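Local coordinates for epsin 1 (Danio rerio, PDB 5LP0), which probably binds membranes rich in phosphatidylinositol 4,5-bisphosphate, modifies their curvature and promotes clathrin-coated invagination during receptor-mediated endocytosis, at residues D33-V38 against S42-M47; I10-A15 against M66-Y71; L72-S77 against V119-D124; M47-L52 against I88-T93. All coordinates share one frame; numbering follows the deposited sequence.

Interaction 1: residues D33-V38 against S42-M47; sequences DLTYNV and SEIMSM
Leu34 and Ile44 meet where helix 25-34 gives way, through a type I beta turn, to helix 38-51, a tight turn between consecutive helices of the all-helical ENTH fold. Leu34 uses the root of its side chain: its CB lies 3.6 Å from CD1 of Ile44, the closest apolar approach between the two segments. The same methyl also reaches the backbone that follows, with Thr35 N 4.0 Å from Ile44 CD1, so the tip of the isoleucine rests against the Leu34-Thr35 peptide link.

Thr35 then divides its side chain between two tasks. With chi1 at 66°, OG1 stands between the backbone N and the carbonyl carbon and bonds to Ala32 O and to Ser77 N, the latter just ahead of helix 78-86. This leaves CG2 beside the backbone N, where it approaches Ile44 CD1 at 4.1 Å, the two side chains crossing at about a right angle.

The turn itself is closed by Asn37 N to Leu34 O at 2.9 Å. Asn37 is also the N-cap of the next helix, its OD1 accepting from Ala40 N. Val38 turns its side chain away and meets the second segment through its carbonyl, in the first turn of helix 38-51. Ser42 N donates to Val38 O over 3.3 Å (N-H...O 163°), the ordinary i to i+4 bond of the helix. A water gives Val38 O a second donor at 2.7 Å, and that water also hydrogen-bonds Ser42 OG at 2.8 Å.

Interaction 2: residues I10-A15 against M66-Y71; sequences IKVREA and MTLMEY
Val12, which packs against Leu68, offers its carbonyl O to the hydroxyl OG1 of Thr16, an atom with several polar partners: Arg51 NH1 is bonded to it as well, and Arg13 O makes a weak hydrogen bond to it. The end of helix 8-15 is thereby linked through Thr16 to Arg51, which, like Arg13 on the helix itself, probably binds phosphatidylinositol 4,5-bisphosphate, as in a close relative. Between the two segments the contact is wholly apolar. Leu68 points from helix 59-75 toward the other helix, with CG anti to its backbone N (chi1 174°), and presents the single methyl CD2 to both partners. Val12 CG1 stands 4.1 Å from Leu68 CD2, the two side chains crossing at about a right angle, while Ala15 CB comes to 4.2 Å from the same methyl.

This is helix-to-helix packing in the interior of the ENTH domain, where a small residue one turn on from a valine lets a leucine end sit against both. Ala15 and Leu68 are also the nearest pair of the two backbones, their CA atoms 7.3 Å apart. Around the junction, Met47 of helix 38-51 touches Val12, and Met28 of helix 25-34 and Thr16 touch Leu68.

Interaction 3: residues L72-S77 against V119-D124; sequences LIKTGS and VTLLKD
Within the helical core of the ENTH domain, the C-terminal turn of helix 59-75 packs against the closing turn of helix 108-122, bringing Ile73 and Lys74 against Leu122 and Leu121. Ile73 supplies its outermost methyl, CD1, which faces the forked end of Leu122: CD2 of Leu122 is 3.7 Å from Ile73 CD1, and CG of the same leucine is 4.1 Å from it. The two side chains cross at about a right angle, with CD2 the nearer atom and the branch carbon CG behind it.

Next along, the aliphatic part of Lys74 does the packing, its CE lying 3.7 Å from CD2 of Leu121. Leu121 extends toward it with CG anti to the backbone N (chi1 171°). The lysine chain is fully extended beyond CG, and this carries NZ past the leucine to salt bridges with Glu70 OE2 and Glu131 OE1. Such a division of labour, with greasy methylenes on an apolar neighbour and the ammonium among acids, accommodates a charged residue beside a buried leucine.

Other helices close over the seam: Leu128 of helix 125-139 touches both Ile73 and Leu121, while Cys84 of helix 78-86 touches Ile73 and Leu122. Both segments lead into new helices. Ser77 OG caps Arg79 N, and Asp124 OD1 caps Arg127 N.

Interaction 4: residues M47-L52 against I88-T93; sequences MVWKRL and IYAVQT
Trp49 turns the six-membered half of its indole toward Ala90 and Val91, and the way this ring is set determines the apolar part of the contact. Its CB does not aim at the other segment, but with CG beside the backbone N (chi1 -64°) and chi2 at 121° the benzo corner swings across. CZ3 of Trp49 comes within 3.6 Å of Ala90 CB, with CE3 of the ring 3.8 Å from that methyl. Val91 approaches differently: its CG2 lies at the ring edge, close to the indole plane, 4.1 Å from Trp49 CZ3, and the two side chains meet at a slant. The pyrrole side has a separate duty, because NE1 is hydrogen-bonded to Gln83 OE1 of helix 78-86. That bond and the packing at the other end together help fix the rotation of the ring.

Beside the tryptophan the link is polar but indirect. A single water donates to both Leu52 O, at 2.9 Å, and Ala90 O, at 2.8 Å, bridging the carbonyls of the two segments. On the Ala90 side, Ile88 O accepts from both Val91 N and Gln92 N.

The contact thus joins the C-terminal part of helix 38-51 to the brief helix 89-92. Leu52 continues onto Ala65 and Met66 of helix 59-75, Val91 rests on Leu118 and Val119 of helix 108-122, and on the same stretch as Trp49 the probable lipid-binding Arg51 touches His61 of helix 59-75.

Overall arrangement
Interaction 2 opens nearest the N terminus, at 10-15, and closes at 66-71, joining helix 8-15 to helix 59-75. Interaction 1 lies wholly inside that span as a short local closure between helices 25-34 and 38-51. Interaction 4 starts at 47-52, sharing Met47 with interaction 1, and so crosses interaction 2 before closing at 88-93. Interaction 3 begins at 72-77, directly after the second segment of interaction 2, crosses interaction 4 in turn, and closes at 119-124. Helix 59-75 serves both interactions 2 and 3, and Thr35 and Ser77 link interactions 1 and 3. The overlapping spans tie helices distant in sequence, and one consecutive pair, into one compact ENTH domain.

Interaction 1: residues D33-V38 against S42-M47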
loop_
_atom_site.group_PDB
_atom_site.type_symbol
_atom_site.label_atom_id
_atom_site.label_comp_id
_atom_site.label_asym_id
_atom_site.label_seq_id
_atom_site.Cartn_x
_atom_site.Cartn_y
_atom_site.Cartn_z
ATOM N N ASP A 33 -2.428 9.643 -8.394
ATOM C CA ASP A 33 -2.404 10.250 -9.720
ATOM C C ASP A 33 -1.287 9.653 -10.582
ATOM O O ASP A 33 -1.489 9.394 -11.763
ATOM C CB ASP A 33 -2.201 11.767 -9.637
ATOM C CG ASP A 33 -3.446 12.504 -9.201
ATOM O OD1 ASP A 33 -4.565 11.995 -9.439
ATOM O OD2 ASP A 33 -3.296 13.594 -8.617
ATOM N N LEU A 34 -0.115 9.420 -9.974
ATOM C CA LEU A 34 1.016 8.848 -10.705
ATOM C C LEU A 34 0.755 7.420 -11.186
ATOM O O LEU A 34 1.384 6.963 -12.138
ATOM C CB LEU A 34 2.310 8.913 -9.880
ATOM C CG LEU A 34 2.909 10.321 -9.748
ATOM C CD1 LEU A 34 3.966 10.346 -8.674
ATOM C CD2 LEU A 34 3.495 10.806 -11.075
ATOM N N THR A 35 -0.132 6.683 -10.523
ATOM C CA THR A 35 -0.432 5.326 -11.027
ATOM C C THR A 35 -1.063 5.278 -12.421
ATOM O O THR A 35 -1.075 4.215 -13.042
ATOM C CB THR A 35 -1.314 4.478 -10.076
ATOM O OG1 THR A 35 -2.626 5.050 -9.974
ATOM C CG2 THR A 35 -0.649 4.342 -8.687
ATOM N N TYR A 36 -1.582 6.409 -12.904
ATOM C CA TYR A 36 -2.071 6.501 -14.278
ATOM C C TYR A 36 -0.954 6.753 -15.274
ATOM O O TYR A 36 -1.203 6.787 -16.462
ATOM C CB TYR A 36 -3.124 7.601 -14.410
ATOM C CG TYR A 36 -4.387 7.326 -13.651
ATOM C CD1 TYR A 36 -4.537 7.736 -12.334
ATOM C CD2 TYR A 36 -5.425 6.657 -14.258
ATOM C CE1 TYR A 36 -5.722 7.480 -11.644
ATOM C CE2 TYR A 36 -6.594 6.405 -13.596
ATOM C CZ TYR A 36 -6.738 6.818 -12.313
ATOM O OH TYR A 36 -7.928 6.516 -11.721
ATOM N N ASN A 37 0.256 6.972 -14.793
ATOM C CA ASN A 37 1.429 7.181 -15.638
ATOM C C ASN A 37 2.151 5.837 -15.710
ATOM O O ASN A 37 2.622 5.325 -14.686
ATOM C CB ASN A 37 2.293 8.264 -14.986
ATOM C CG ASN A 37 3.583 8.539 -15.720
ATOM O OD1 ASN A 37 4.359 7.636 -16.032
ATOM N ND2 ASN A 37 3.839 9.817 -15.961
ATOM N N VAL A 38 2.173 5.207 -16.869
ATOM C CA VAL A 38 2.594 3.810 -16.958
ATOM C C VAL A 38 4.040 3.578 -16.432
ATOM O O VAL A 38 4.342 2.589 -15.733
ATOM C CB VAL A 38 2.397 3.271 -18.403
ATOM C CG1 VAL A 38 3.379 3.921 -19.356
ATOM C CG2 VAL A 38 2.543 1.779 -18.426
ATOM N N SER A 42 4.956 1.404 -12.743
ATOM C CA SER A 42 5.915 0.346 -12.473
ATOM C C SER A 42 6.842 0.659 -11.296
ATOM O O SER A 42 7.144 -0.241 -10.478
ATOM C CB SER A 42 6.719 0.016 -13.705
ATOM O OG SER A 42 5.920 -0.761 -14.559
ATOM N N GLU A 43 7.340 1.893 -11.246
ATOM C CA GLU A 43 8.201 2.314 -10.122
ATOM C C GLU A 43 7.468 2.208 -8.774
ATOM O O GLU A 43 8.030 1.742 -7.754
ATOM C CB GLU A 43 8.713 3.745 -10.344
ATOM C CG GLU A 43 9.641 3.906 -11.553
ATOM C CD GLU A 43 9.818 5.366 -11.998
ATOM O OE1 GLU A 43 9.018 6.239 -11.585
ATOM O OE2 GLU A 43 10.775 5.644 -12.766
ATOM N N ILE A 44 6.193 2.587 -8.764
ATOM C CA ILE A 44 5.406 2.677 -7.537
ATOM C C ILE A 44 5.154 1.265 -7.055
ATOM O O ILE A 44 5.441 0.926 -5.915
ATOM C CB ILE A 44 4.078 3.411 -7.799
ATOM C CG1 ILE A 44 4.349 4.899 -7.927
ATOM C CG2 ILE A 44 3.035 3.136 -6.663
ATOM C CD1 ILE A 44 3.220 5.678 -8.571
ATOM N N MET A 45 4.687 0.410 -7.928
ATOM C CA MET A 45 4.275 -0.911 -7.531
ATOM C C MET A 45 5.483 -1.712 -7.085
ATOM O O MET A 45 5.414 -2.435 -6.082
ATOM C CB MET A 45 3.546 -1.611 -8.661
ATOM C CG MET A 45 2.202 -0.964 -8.958
ATOM S SD MET A 45 0.978 -0.913 -7.617
ATOM C CE MET A 45 0.478 -2.640 -7.549
ATOM N N SER A 46 6.614 -1.564 -7.758
ATOM C CA SER A 46 7.791 -2.313 -7.359
ATOM C C SER A 46 8.161 -1.939 -5.926
ATOM O O SER A 46 8.443 -2.831 -5.089
ATOM C CB SER A 46 8.953 -2.013 -8.306
ATOM O OG SER A 46 10.108 -2.669 -7.841
ATOM N N MET A 47 8.183 -0.638 -5.639
ATOM C CA MET A 47 8.543 -0.186 -4.304
ATOM C C MET A 47 7.530 -0.640 -3.250
ATOM O O MET A 47 7.897 -1.000 -2.135
ATOM C CB MET A 47 8.730 1.331 -4.287
ATOM C CG MET A 47 9.421 1.823 -3.017
ATOM S SD MET A 47 11.136 1.223 -2.904
ATOM C CE MET A 47 11.169 0.423 -1.300
HETATM O O HOH W 1 3.715 -0.015 -16.196
#

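Interaction 2: residues I10-A15 against M66-Y71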
loop_
_atom_site.group_PDB
_atom_site.type_symbol
_atom_site.label_atom_id
_atom_site.label_comp_id
_atom_site.label_asym_id
_atom_site.label_seq_id
_atom_site.Cartn_x
_atom_site.Cartn_y
_atom_site.Cartn_z
ATOM N N ILE A 10 10.679 7.510 -4.599
ATOM C CA ILE A 10 10.921 8.282 -3.396
ATOM C C ILE A 10 9.618 8.593 -2.643
ATOM O O ILE A 10 9.582 8.488 -1.421
ATOM C CB ILE A 10 11.735 9.550 -3.743
ATOM C CG1 ILE A 10 13.176 9.122 -4.036
ATOM C CG2 ILE A 10 11.699 10.551 -2.614
ATOM C CD1 ILE A 10 13.977 10.154 -4.775
ATOM N N LYS A 11 8.553 8.954 -3.359
ATOM C CA LYS A 11 7.279 9.249 -2.705
ATOM C C LYS A 11 6.732 8.003 -1.996
ATOM O O LYS A 11 6.217 8.081 -0.881
ATOM C CB LYS A 11 6.268 9.782 -3.729
ATOM C CG LYS A 11 6.538 11.230 -4.112
ATOM C CD LYS A 11 5.591 11.719 -5.192
ATOM C CE LYS A 11 5.829 13.180 -5.562
ATOM N NZ LYS A 11 5.693 14.092 -4.380
ATOM N N VAL A 12 6.815 6.852 -2.645
ATOM C CA VAL A 12 6.395 5.610 -2.001
ATOM C C VAL A 12 7.219 5.323 -0.732
ATOM O O VAL A 12 6.666 4.964 0.324
ATOM C CB VAL A 12 6.511 4.416 -2.959
ATOM C CG1 VAL A 12 6.255 3.127 -2.214
ATOM C CG2 VAL A 12 5.552 4.562 -4.123
ATOM N N ARG A 13 8.534 5.526 -0.809
ATOM C CA ARG A 13 9.394 5.288 0.355
ATOM C C ARG A 13 8.969 6.177 1.516
ATOM O O ARG A 13 8.852 5.726 2.650
ATOM C CB ARG A 13 10.869 5.546 0.027
ATOM C CG ARG A 13 11.492 4.464 -0.784
ATOM C CD ARG A 13 12.892 4.849 -1.263
ATOM N NE ARG A 13 13.492 3.747 -2.005
ATOM C CZ ARG A 13 14.144 2.732 -1.450
ATOM N NH1 ARG A 13 14.306 2.682 -0.133
ATOM N NH2 ARG A 13 14.640 1.769 -2.219
ATOM N N GLU A 14 8.716 7.441 1.224
ATOM C CA GLU A 14 8.305 8.391 2.235
ATOM C C GLU A 14 6.985 7.962 2.863
ATOM O O GLU A 14 6.819 8.036 4.065
ATOM C CB GLU A 14 8.154 9.775 1.607
ATOM C CG GLU A 14 7.611 10.799 2.573
ATOM C CD GLU A 14 8.588 11.121 3.677
ATOM O OE1 GLU A 14 9.812 11.119 3.400
ATOM O OE2 GLU A 14 8.136 11.355 4.828
ATOM N N ALA A 15 6.053 7.509 2.026
ATOM C CA ALA A 15 4.732 7.110 2.469
ATOM C C ALA A 15 4.772 5.847 3.322
ATOM O O ALA A 15 3.823 5.557 4.040
ATOM C CB ALA A 15 3.801 6.896 1.261
ATOM N N MET A 66 0.606 -1.448 3.250
ATOM C CA MET A 66 -0.736 -2.002 3.017
ATOM C C MET A 66 -1.745 -0.851 3.037
ATOM O O MET A 66 -2.690 -0.840 2.241
ATOM C CB MET A 66 -1.139 -3.054 4.050
ATOM C CG MET A 66 -0.528 -4.416 3.796
ATOM S SD MET A 66 -1.245 -5.708 4.827
ATOM C CE MET A 66 -0.459 -5.234 6.363
ATOM N N THR A 67 -1.544 0.139 3.906
ATOM C CA THR A 67 -2.404 1.321 3.904
ATOM C C THR A 67 -2.303 2.032 2.561
ATOM O O THR A 67 -3.312 2.386 1.959
ATOM C CB THR A 67 -2.024 2.243 5.020
ATOM O OG1 THR A 67 -2.224 1.539 6.252
ATOM C CG2 THR A 67 -2.889 3.505 5.000
ATOM N N LEU A 68 -1.084 2.185 2.055
ATOM C CA LEU A 68 -0.896 2.813 0.757
ATOM C C LEU A 68 -1.515 1.957 -0.352
ATOM O O LEU A 68 -2.235 2.477 -1.214
ATOM C CB LEU A 68 0.581 3.069 0.505
ATOM C CG LEU A 68 0.889 3.601 -0.893
ATOM C CD1 LEU A 68 0.232 4.965 -1.105
ATOM C CD2 LEU A 68 2.383 3.703 -1.099
ATOM N N MET A 69 -1.265 0.659 -0.355
ATOM C CA MET A 69 -1.807 -0.188 -1.397
ATOM C C MET A 69 -3.329 -0.121 -1.386
ATOM O O MET A 69 -3.941 -0.009 -2.455
ATOM C CB MET A 69 -1.332 -1.634 -1.267
ATOM C CG MET A 69 -1.636 -2.447 -2.529
ATOM S SD MET A 69 -0.663 -1.904 -3.986
ATOM C CE MET A 69 0.656 -3.108 -3.961
ATOM N N GLU A 70 -3.957 -0.161 -0.219
ATOM C CA GLU A 70 -5.399 -0.042 -0.149
ATOM C C GLU A 70 -5.877 1.266 -0.782
ATOM O O GLU A 70 -6.834 1.294 -1.576
ATOM C CB GLU A 70 -5.856 -0.109 1.298
ATOM C CG GLU A 70 -7.363 0.046 1.439
ATOM C CD GLU A 70 -7.821 -0.043 2.870
ATOM O OE1 GLU A 70 -6.985 0.076 3.794
ATOM O OE2 GLU A 70 -9.032 -0.249 3.075
ATOM N N TYR A 71 -5.227 2.358 -0.422
ATOM C CA TYR A 71 -5.582 3.660 -0.975
ATOM C C TYR A 71 -5.445 3.663 -2.504
ATOM O O TYR A 71 -6.294 4.199 -3.215
ATOM C CB TYR A 71 -4.694 4.739 -0.366
ATOM C CG TYR A 71 -5.052 6.139 -0.818
ATOM C CD1 TYR A 71 -5.927 6.904 -0.090
ATOM C CD2 TYR A 71 -4.513 6.684 -1.972
ATOM C CE1 TYR A 71 -6.242 8.182 -0.472
ATOM C CE2 TYR A 71 -4.847 7.964 -2.385
ATOM C CZ TYR A 71 -5.723 8.701 -1.634
ATOM O OH TYR A 71 -6.065 9.973 -2.017
#

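Interaction 3: residues L72-S77 against V119-D124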
loop_
_atom_site.group_PDB
_atom_site.type_symbol
_atom_site.label_atom_id
_atom_site.label_comp_id
_atom_site.label_asym_id
_atom_site.label_seq_id
_atom_site.Cartn_x
_atom_site.Cartn_y
_atom_site.Cartn_z
ATOM N N LEU A 72 -4.381 3.065 -3.034
ATOM C CA LEU A 72 -4.167 3.032 -4.481
ATOM C C LEU A 72 -5.145 2.107 -5.201
ATOM O O LEU A 72 -5.589 2.386 -6.319
ATOM C CB LEU A 72 -2.732 2.595 -4.753
ATOM C CG LEU A 72 -1.611 3.493 -4.237
ATOM C CD1 LEU A 72 -0.248 2.903 -4.632
ATOM C CD2 LEU A 72 -1.740 4.936 -4.742
ATOM N N ILE A 73 -5.497 0.998 -4.576
ATOM C CA ILE A 73 -6.518 0.102 -5.107
ATOM C C ILE A 73 -7.840 0.855 -5.284
ATOM O O ILE A 73 -8.509 0.708 -6.320
ATOM C CB ILE A 73 -6.733 -1.098 -4.156
ATOM C CG1 ILE A 73 -5.581 -2.103 -4.290
ATOM C CG2 ILE A 73 -8.076 -1.776 -4.397
ATOM C CD1 ILE A 73 -5.428 -3.030 -3.070
ATOM N N LYS A 74 -8.193 1.679 -4.309
ATOM C CA LYS A 74 -9.490 2.364 -4.304
ATOM C C LYS A 74 -9.484 3.685 -5.070
ATOM O O LYS A 74 -10.519 4.113 -5.579
ATOM C CB LYS A 74 -9.923 2.633 -2.867
ATOM C CG LYS A 74 -10.226 1.391 -2.055
ATOM C CD LYS A 74 -10.598 1.761 -0.637
ATOM C CE LYS A 74 -10.885 0.518 0.156
ATOM N NZ LYS A 74 -11.317 0.840 1.554
ATOM N N THR A 75 -8.325 4.322 -5.185
ATOM C CA THR A 75 -8.245 5.711 -5.642
ATOM C C THR A 75 -7.406 5.911 -6.916
ATOM O O THR A 75 -7.513 6.950 -7.584
ATOM C CB THR A 75 -7.636 6.593 -4.538
ATOM O OG1 THR A 75 -8.078 6.133 -3.242
ATOM C CG2 THR A 75 -8.052 8.013 -4.725
ATOM N N GLY A 76 -6.562 4.928 -7.226
ATOM C CA GLY A 76 -5.642 5.009 -8.340
ATOM C C GLY A 76 -6.180 4.327 -9.584
ATOM O O GLY A 76 -7.362 3.988 -9.672
ATOM N N SER A 77 -5.305 4.132 -10.561
ATOM C CA SER A 77 -5.635 3.375 -11.767
ATOM C C SER A 77 -6.157 1.981 -11.425
ATOM O O SER A 77 -5.709 1.356 -10.459
ATOM C CB SER A 77 -4.381 3.237 -12.631
ATOM O OG SER A 77 -4.588 2.309 -13.680
ATOM N N VAL A 119 -7.182 -8.658 1.857
ATOM C CA VAL A 119 -7.417 -9.831 1.040
ATOM C C VAL A 119 -8.917 -9.970 0.749
ATOM O O VAL A 119 -9.296 -10.224 -0.397
ATOM C CB VAL A 119 -6.909 -11.117 1.730
ATOM C CG1 VAL A 119 -7.421 -12.348 0.996
ATOM C CG2 VAL A 119 -5.376 -11.138 1.779
ATOM N N THR A 120 -9.783 -9.799 1.759
ATOM C CA THR A 120 -11.231 -9.918 1.493
ATOM C C THR A 120 -11.718 -8.851 0.505
ATOM O O THR A 120 -12.549 -9.137 -0.370
ATOM C CB THR A 120 -12.113 -9.918 2.762
ATOM O OG1 THR A 120 -12.105 -8.631 3.366
ATOM C CG2 THR A 120 -11.645 -10.951 3.758
ATOM N N LEU A 121 -11.187 -7.638 0.621
ATOM C CA LEU A 121 -11.510 -6.591 -0.342
ATOM C C LEU A 121 -11.103 -6.983 -1.765
ATOM O O LEU A 121 -11.898 -6.871 -2.699
ATOM C CB LEU A 121 -10.805 -5.306 0.033
ATOM C CG LEU A 121 -10.891 -4.212 -1.029
ATOM C CD1 LEU A 121 -12.344 -3.828 -1.321
ATOM C CD2 LEU A 121 -10.097 -3.053 -0.528
ATOM N N LEU A 122 -9.855 -7.416 -1.939
ATOM C CA LEU A 122 -9.332 -7.729 -3.267
ATOM C C LEU A 122 -10.088 -8.875 -3.952
ATOM O O LEU A 122 -10.196 -8.907 -5.177
ATOM C CB LEU A 122 -7.834 -8.050 -3.203
ATOM C CG LEU A 122 -6.935 -6.821 -3.095
ATOM C CD1 LEU A 122 -5.532 -7.207 -2.692
ATOM C CD2 LEU A 122 -6.950 -6.075 -4.428
ATOM N N LYS A 123 -10.629 -9.791 -3.158
ATOM C CA LYS A 123 -11.334 -10.937 -3.719
ATOM C C LYS A 123 -12.773 -10.620 -4.153
ATOM O O LYS A 123 -13.437 -11.476 -4.733
ATOM C CB LYS A 123 -11.303 -12.115 -2.733
ATOM C CG LYS A 123 -9.901 -12.723 -2.540
ATOM C CD LYS A 123 -9.905 -13.874 -1.537
ATOM C CE LYS A 123 -8.534 -14.529 -1.398
ATOM N NZ LYS A 123 -8.532 -15.558 -0.305
ATOM N N ASP A 124 -13.241 -9.397 -3.907
ATOM C CA ASP A 124 -14.639 -9.044 -4.162
ATOM C C ASP A 124 -14.770 -7.829 -5.089
ATOM O O ASP A 124 -14.632 -6.687 -4.651
ATOM C CB ASP A 124 -15.345 -8.756 -2.836
ATOM C CG ASP A 124 -16.838 -8.749 -2.974
ATOM O OD1 ASP A 124 -17.331 -8.153 -3.948
ATOM O OD2 ASP A 124 -17.517 -9.340 -2.112
#

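Interaction 4: residues M47-L52 against I88-T93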
loop_
_atom_site.group_PDB
_atom_site.type_symbol
_atom_site.label_atom_id
_atom_site.label_comp_id
_atom_site.label_asym_id
_atom_site.label_seq_id
_atom_site.Cartn_x
_atom_site.Cartn_y
_atom_site.Cartn_z
ATOM N N MET A 47 8.183 -0.638 -5.639
ATOM C CA MET A 47 8.543 -0.186 -4.304
ATOM C C MET A 47 7.530 -0.640 -3.250
ATOM O O MET A 47 7.897 -1.000 -2.135
ATOM C CB MET A 47 8.730 1.331 -4.287
ATOM C CG MET A 47 9.421 1.823 -3.017
ATOM S SD MET A 47 11.136 1.223 -2.904
ATOM C CE MET A 47 11.169 0.423 -1.300
ATOM N N VAL A 48 6.251 -0.666 -3.577
ATOM C CA VAL A 48 5.254 -1.100 -2.617
ATOM C C VAL A 48 5.444 -2.576 -2.297
ATOM O O VAL A 48 5.418 -2.963 -1.112
ATOM C CB VAL A 48 3.804 -0.802 -3.101
ATOM C CG1 VAL A 48 2.796 -1.360 -2.096
ATOM C CG2 VAL A 48 3.556 0.707 -3.255
ATOM N N TRP A 49 5.628 -3.425 -3.294
ATOM C CA TRP A 49 5.864 -4.851 -3.068
ATOM C C TRP A 49 7.132 -5.088 -2.260
ATOM O O TRP A 49 7.155 -5.980 -1.388
ATOM C CB TRP A 49 5.903 -5.649 -4.383
ATOM C CG TRP A 49 4.604 -5.671 -5.162
ATOM C CD1 TRP A 49 4.415 -5.226 -6.442
ATOM C CD2 TRP A 49 3.329 -6.181 -4.726
ATOM N NE1 TRP A 49 3.113 -5.411 -6.812
ATOM C CE2 TRP A 49 2.419 -5.987 -5.783
ATOM C CE3 TRP A 49 2.874 -6.781 -3.547
ATOM C CZ2 TRP A 49 1.068 -6.360 -5.698
ATOM C CZ3 TRP A 49 1.542 -7.149 -3.453
ATOM C CH2 TRP A 49 0.648 -6.945 -4.531
ATOM N N LYS A 50 8.163 -4.276 -2.475
ATOM C CA LYS A 50 9.370 -4.388 -1.669
ATOM C C LYS A 50 9.073 -4.086 -0.205
ATOM O O LYS A 50 9.483 -4.834 0.682
ATOM C CB LYS A 50 10.441 -3.440 -2.175
ATOM C CG LYS A 50 11.114 -3.910 -3.469
ATOM C CD LYS A 50 12.185 -2.921 -3.948
ATOM C CE LYS A 50 12.798 -3.341 -5.305
ATOM N NZ LYS A 50 13.692 -2.277 -5.827
ATOM N N ARG A 51 8.338 -3.014 0.072
ATOM C CA ARG A 51 8.044 -2.646 1.448
ATOM C C ARG A 51 7.148 -3.709 2.096
ATOM O O ARG A 51 7.297 -4.009 3.274
ATOM C CB ARG A 51 7.396 -1.254 1.496
ATOM C CG ARG A 51 8.401 -0.111 1.182
ATOM C CD ARG A 51 9.215 0.193 2.445
ATOM N NE ARG A 51 10.567 0.763 2.296
ATOM C CZ ARG A 51 10.906 2.018 2.593
ATOM N NH1 ARG A 51 9.992 2.904 2.943
ATOM N NH2 ARG A 51 12.169 2.414 2.487
ATOM N N LEU A 52 6.270 -4.327 1.311
ATOM C CA LEU A 52 5.398 -5.390 1.792
ATOM C C LEU A 52 6.151 -6.689 2.108
ATOM O O LEU A 52 5.581 -7.597 2.720
ATOM C CB LEU A 52 4.303 -5.685 0.754
ATOM C CG LEU A 52 3.179 -4.649 0.647
ATOM C CD1 LEU A 52 2.307 -4.967 -0.546
ATOM C CD2 LEU A 52 2.313 -4.561 1.911
ATOM N N ILE A 88 -1.710 -11.859 -5.406
ATOM C CA ILE A 88 -2.455 -11.935 -4.152
ATOM C C ILE A 88 -1.685 -12.669 -3.045
ATOM O O ILE A 88 -1.871 -12.359 -1.867
ATOM C CB ILE A 88 -3.847 -12.551 -4.347
ATOM C CG1 ILE A 88 -4.696 -12.348 -3.100
ATOM C CG2 ILE A 88 -3.773 -14.032 -4.676
ATOM C CD1 ILE A 88 -4.982 -10.893 -2.824
ATOM N N TYR A 89 -0.835 -13.633 -3.406
ATOM C CA TYR A 89 -0.073 -14.374 -2.408
ATOM C C TYR A 89 0.793 -13.441 -1.561
ATOM O O TYR A 89 0.998 -13.689 -0.385
ATOM C CB TYR A 89 0.824 -15.448 -3.055
ATOM C CG TYR A 89 0.127 -16.435 -3.967
ATOM C CD1 TYR A 89 -1.092 -16.980 -3.635
ATOM C CD2 TYR A 89 0.736 -16.868 -5.137
ATOM C CE1 TYR A 89 -1.724 -17.900 -4.476
ATOM C CE2 TYR A 89 0.118 -17.789 -5.986
ATOM C CZ TYR A 89 -1.104 -18.298 -5.648
ATOM O OH TYR A 89 -1.719 -19.213 -6.479
ATOM N N ALA A 90 1.321 -12.378 -2.173
ATOM C CA ALA A 90 2.157 -11.400 -1.486
ATOM C C ALA A 90 1.380 -10.619 -0.425
ATOM O O ALA A 90 1.964 -10.084 0.506
ATOM C CB ALA A 90 2.782 -10.438 -2.486
ATOM N N VAL A 91 0.054 -10.570 -0.552
ATOM C CA VAL A 91 -0.773 -10.010 0.518
ATOM C C VAL A 91 -1.201 -11.112 1.517
ATOM O O VAL A 91 -1.109 -10.935 2.728
ATOM C CB VAL A 91 -2.005 -9.293 -0.044
ATOM C CG1 VAL A 91 -2.784 -8.601 1.086
ATOM C CG2 VAL A 91 -1.594 -8.294 -1.103
ATOM N N GLN A 92 -1.624 -12.261 1.005
ATOM C CA GLN A 92 -2.077 -13.368 1.858
ATOM C C GLN A 92 -1.014 -13.806 2.859
ATOM O O GLN A 92 -1.324 -14.125 3.994
ATOM C CB GLN A 92 -2.498 -14.564 0.997
ATOM C CG GLN A 92 -3.787 -14.341 0.273
ATOM C CD GLN A 92 -4.124 -15.461 -0.682
ATOM O OE1 GLN A 92 -3.259 -16.252 -1.055
ATOM N NE2 GLN A 92 -5.391 -15.539 -1.078
ATOM N N THR A 93 0.252 -13.793 2.452
ATOM C CA THR A 93 1.318 -14.247 3.323
ATOM C C THR A 93 1.380 -13.388 4.576
ATOM O O THR A 93 1.841 -13.853 5.618
ATOM C CB THR A 93 2.659 -14.256 2.596
ATOM O OG1 THR A 93 3.628 -14.885 3.412
ATOM C CG2 THR A 93 3.167 -12.847 2.230
HETATM O O HOH W 2 4.664 -9.578 0.786
#